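Local coordinates for protein histone-lysine N-methyltransferase family member SUVH9 (Arabidopsis thaliana, PDB 4NJ5) that probably binds methylated DNA and helps recruit RNA polymerase V to chromatin for gene silencing, and lacks histone methyltransferase activity, at residues 24-29 / 56-61. Numbering follows the deposited sequence.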
loop_
_atom_site.group_PDB
_atom_site.type_symbol
_atom_site.label_atom_id
_atom_site.label_comp_id
_atom_site.label_asym_id
_atom_site.label_seq_id
_atom_site.Cartn_x
_atom_site.Cartn_y
_atom_site.Cartn_z
ATOM N N ASP A 24 10.665 -2.221 0.474
ATOM C CA ASP A 24 10.253 -0.871 0.094
ATOM C C ASP A 24 11.176 0.225 0.645
ATOM O O ASP A 24 11.445 1.220 -0.046
ATOM C CB ASP A 24 8.789 -0.613 0.471
ATOM C CG ASP A 24 7.817 -1.247 -0.512
ATOM O OD1 ASP A 24 8.105 -1.224 -1.728
ATOM O OD2 ASP A 24 6.768 -1.770 -0.072
ATOM N N SER A 25 11.671 0.042 1.869
ATOM C CA SER A 25 12.639 0.992 2.418
ATOM C C SER A 25 13.912 1.037 1.576
ATOM O O SER A 25 14.440 2.114 1.287
ATOM C CB SER A 25 12.987 0.650 3.865
ATOM O OG SER A 25 11.844 0.755 4.689
ATOM N N LEU A 26 14.395 -0.140 1.184
ATOM C CA LEU A 26 15.600 -0.249 0.366
ATOM C C LEU A 26 15.411 0.435 -0.988
ATOM O O LEU A 26 16.256 1.234 -1.412
ATOM C CB LEU A 26 15.975 -1.716 0.161
ATOM C CG LEU A 26 17.454 -2.108 0.179
ATOM C CD1 LEU A 26 17.642 -3.391 -0.616
ATOM C CD2 LEU A 26 18.351 -1.004 -0.366
ATOM N N ARG A 27 14.310 0.109 -1.664
ATOM C CA ARG A 27 13.966 0.781 -2.914
ATOM C C ARG A 27 14.035 2.289 -2.745
ATOM O O ARG A 27 14.734 2.979 -3.494
ATOM C CB ARG A 27 12.554 0.410 -3.363
ATOM C CG ARG A 27 12.451 -0.793 -4.271
ATOM C CD ARG A 27 11.131 -0.766 -5.036
ATOM N NE ARG A 27 10.005 -0.383 -4.185
ATOM C CZ ARG A 27 9.389 0.796 -4.240
ATOM N NH1 ARG A 27 9.786 1.715 -5.111
ATOM N NH2 ARG A 27 8.377 1.055 -3.421
ATOM N N MET A 28 13.311 2.792 -1.748
ATOM C CA MET A 28 13.255 4.229 -1.512
ATOM C C MET A 28 14.645 4.816 -1.271
ATOM O O MET A 28 14.941 5.930 -1.704
ATOM C CB MET A 28 12.305 4.551 -0.356
ATOM C CG MET A 28 10.838 4.324 -0.703
ATOM S SD MET A 28 9.727 4.547 0.698
ATOM C CE MET A 28 10.051 6.265 1.107
ATOM N N PHE A 29 15.502 4.053 -0.600
ATOM C CA PHE A 29 16.863 4.503 -0.337
ATOM C C PHE A 29 17.686 4.628 -1.615
ATOM O O PHE A 29 18.403 5.611 -1.804
ATOM C CB PHE A 29 17.571 3.564 0.636
ATOM C CG PHE A 29 19.039 3.849 0.784
ATOM C CD1 PHE A 29 19.474 4.934 1.530
ATOM C CD2 PHE A 29 19.983 3.037 0.172
ATOM C CE1 PHE A 29 20.822 5.205 1.667
ATOM C CE2 PHE A 29 21.337 3.302 0.303
ATOM C CZ PHE A 29 21.757 4.388 1.052
ATOM N N SER A 56 17.965 -7.757 -5.882
ATOM C CA SER A 56 19.249 -8.465 -5.929
ATOM C C SER A 56 20.056 -8.275 -4.643
ATOM O O SER A 56 20.724 -9.201 -4.160
ATOM C CB SER A 56 20.075 -8.024 -7.141
ATOM O OG SER A 56 20.581 -6.711 -6.968
ATOM N N MET A 57 19.988 -7.067 -4.094
ATOM C CA MET A 57 20.627 -6.776 -2.818
ATOM C C MET A 57 20.018 -7.603 -1.692
ATOM O O MET A 57 20.735 -8.098 -0.826
ATOM C CB MET A 57 20.525 -5.291 -2.485
ATOM C CG MET A 57 21.390 -4.411 -3.357
ATOM S SD MET A 57 21.212 -2.676 -2.921
ATOM C CE MET A 57 21.906 -2.672 -1.269
ATOM N N MET A 58 18.701 -7.753 -1.697
ATOM C CA MET A 58 18.076 -8.588 -0.679
ATOM C C MET A 58 18.401 -10.062 -0.888
ATOM O O MET A 58 18.445 -10.838 0.067
ATOM C CB MET A 58 16.568 -8.358 -0.615
ATOM C CG MET A 58 16.207 -7.058 0.070
ATOM S SD MET A 58 14.440 -6.859 0.282
ATOM C CE MET A 58 14.085 -8.158 1.456
ATOM N N ARG A 59 18.639 -10.442 -2.138
ATOM C CA ARG A 59 19.021 -11.809 -2.441
ATOM C C ARG A 59 20.395 -12.111 -1.866
ATOM O O ARG A 59 20.610 -13.174 -1.283
ATOM C CB ARG A 59 19.030 -12.055 -3.947
ATOM C CG ARG A 59 19.378 -13.487 -4.316
ATOM C CD ARG A 59 19.971 -13.554 -5.706
ATOM N NE ARG A 59 21.024 -12.557 -5.878
ATOM C CZ ARG A 59 21.154 -11.791 -6.953
ATOM N NH1 ARG A 59 22.141 -10.908 -7.029
ATOM N NH2 ARG A 59 20.294 -11.907 -7.957
ATOM N N ASP A 60 21.325 -11.172 -2.028
ATOM C CA ASP A 60 22.675 -11.358 -1.504
ATOM C C ASP A 60 22.707 -11.456 0.023
ATOM O O ASP A 60 23.618 -12.062 0.586
ATOM C CB ASP A 60 23.600 -10.232 -1.973
ATOM C CG ASP A 60 23.687 -10.138 -3.482
ATOM O OD1 ASP A 60 23.603 -11.189 -4.154
ATOM O OD2 ASP A 60 23.838 -9.008 -3.998
ATOM N N CYS A 61 21.717 -10.865 0.689
ATOM C CA CYS A 61 21.668 -10.881 2.152
ATOM C C CYS A 61 20.825 -12.023 2.707
ATOM O O CYS A 61 20.479 -12.019 3.893
ATOM C CB CYS A 61 21.126 -9.555 2.691
ATOM S SG CYS A 61 22.165 -8.125 2.351
#
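Leu26 meets Met57 and Met58 in apolar packing between helix 8-35 and the last turn of helix 46-60, and the flat guanidinium groups of Arg27 and Arg59 lie apart from this join. The Arg27 group turns its rim to Asp24 OD1, which lies in the guanidinium plane and takes both NE and NH2. NH2 comes in from above the carboxylate plane, 45° out of it, at 2.9 Å from OD1. Arg59 has Ser56 CA over one face, nearer the border than the middle, and Asp60 OD1 level with its plane, 3.2 Å from NH1. Both salt bridges stay within their own helix.

The contact is well away from the zinc cluster. The backbones come nearest at Leu26 and Met58, whose CA atoms are 8.8 Å apart.

Leu26 points at the other helix, and its two methyls divide the work. CD1 reaches Met57 CB at 3.9 Å and Met58 CG at 4.0 Å. Leu26 also touches Ala54 of helix 46-60, while Met58 also touches Thr19, Ile22 and Tyr23 of helix 8-35. With an alanine here both methyls would go, which is likely to leave a gap beside Met57 CB and Met58 CG and the Met57 thioether freer to turn. The Met57 chain bends at its last torsion (chi3 66°), and this carries CE to 4.0 Å from Leu26 CD2, with SD close by.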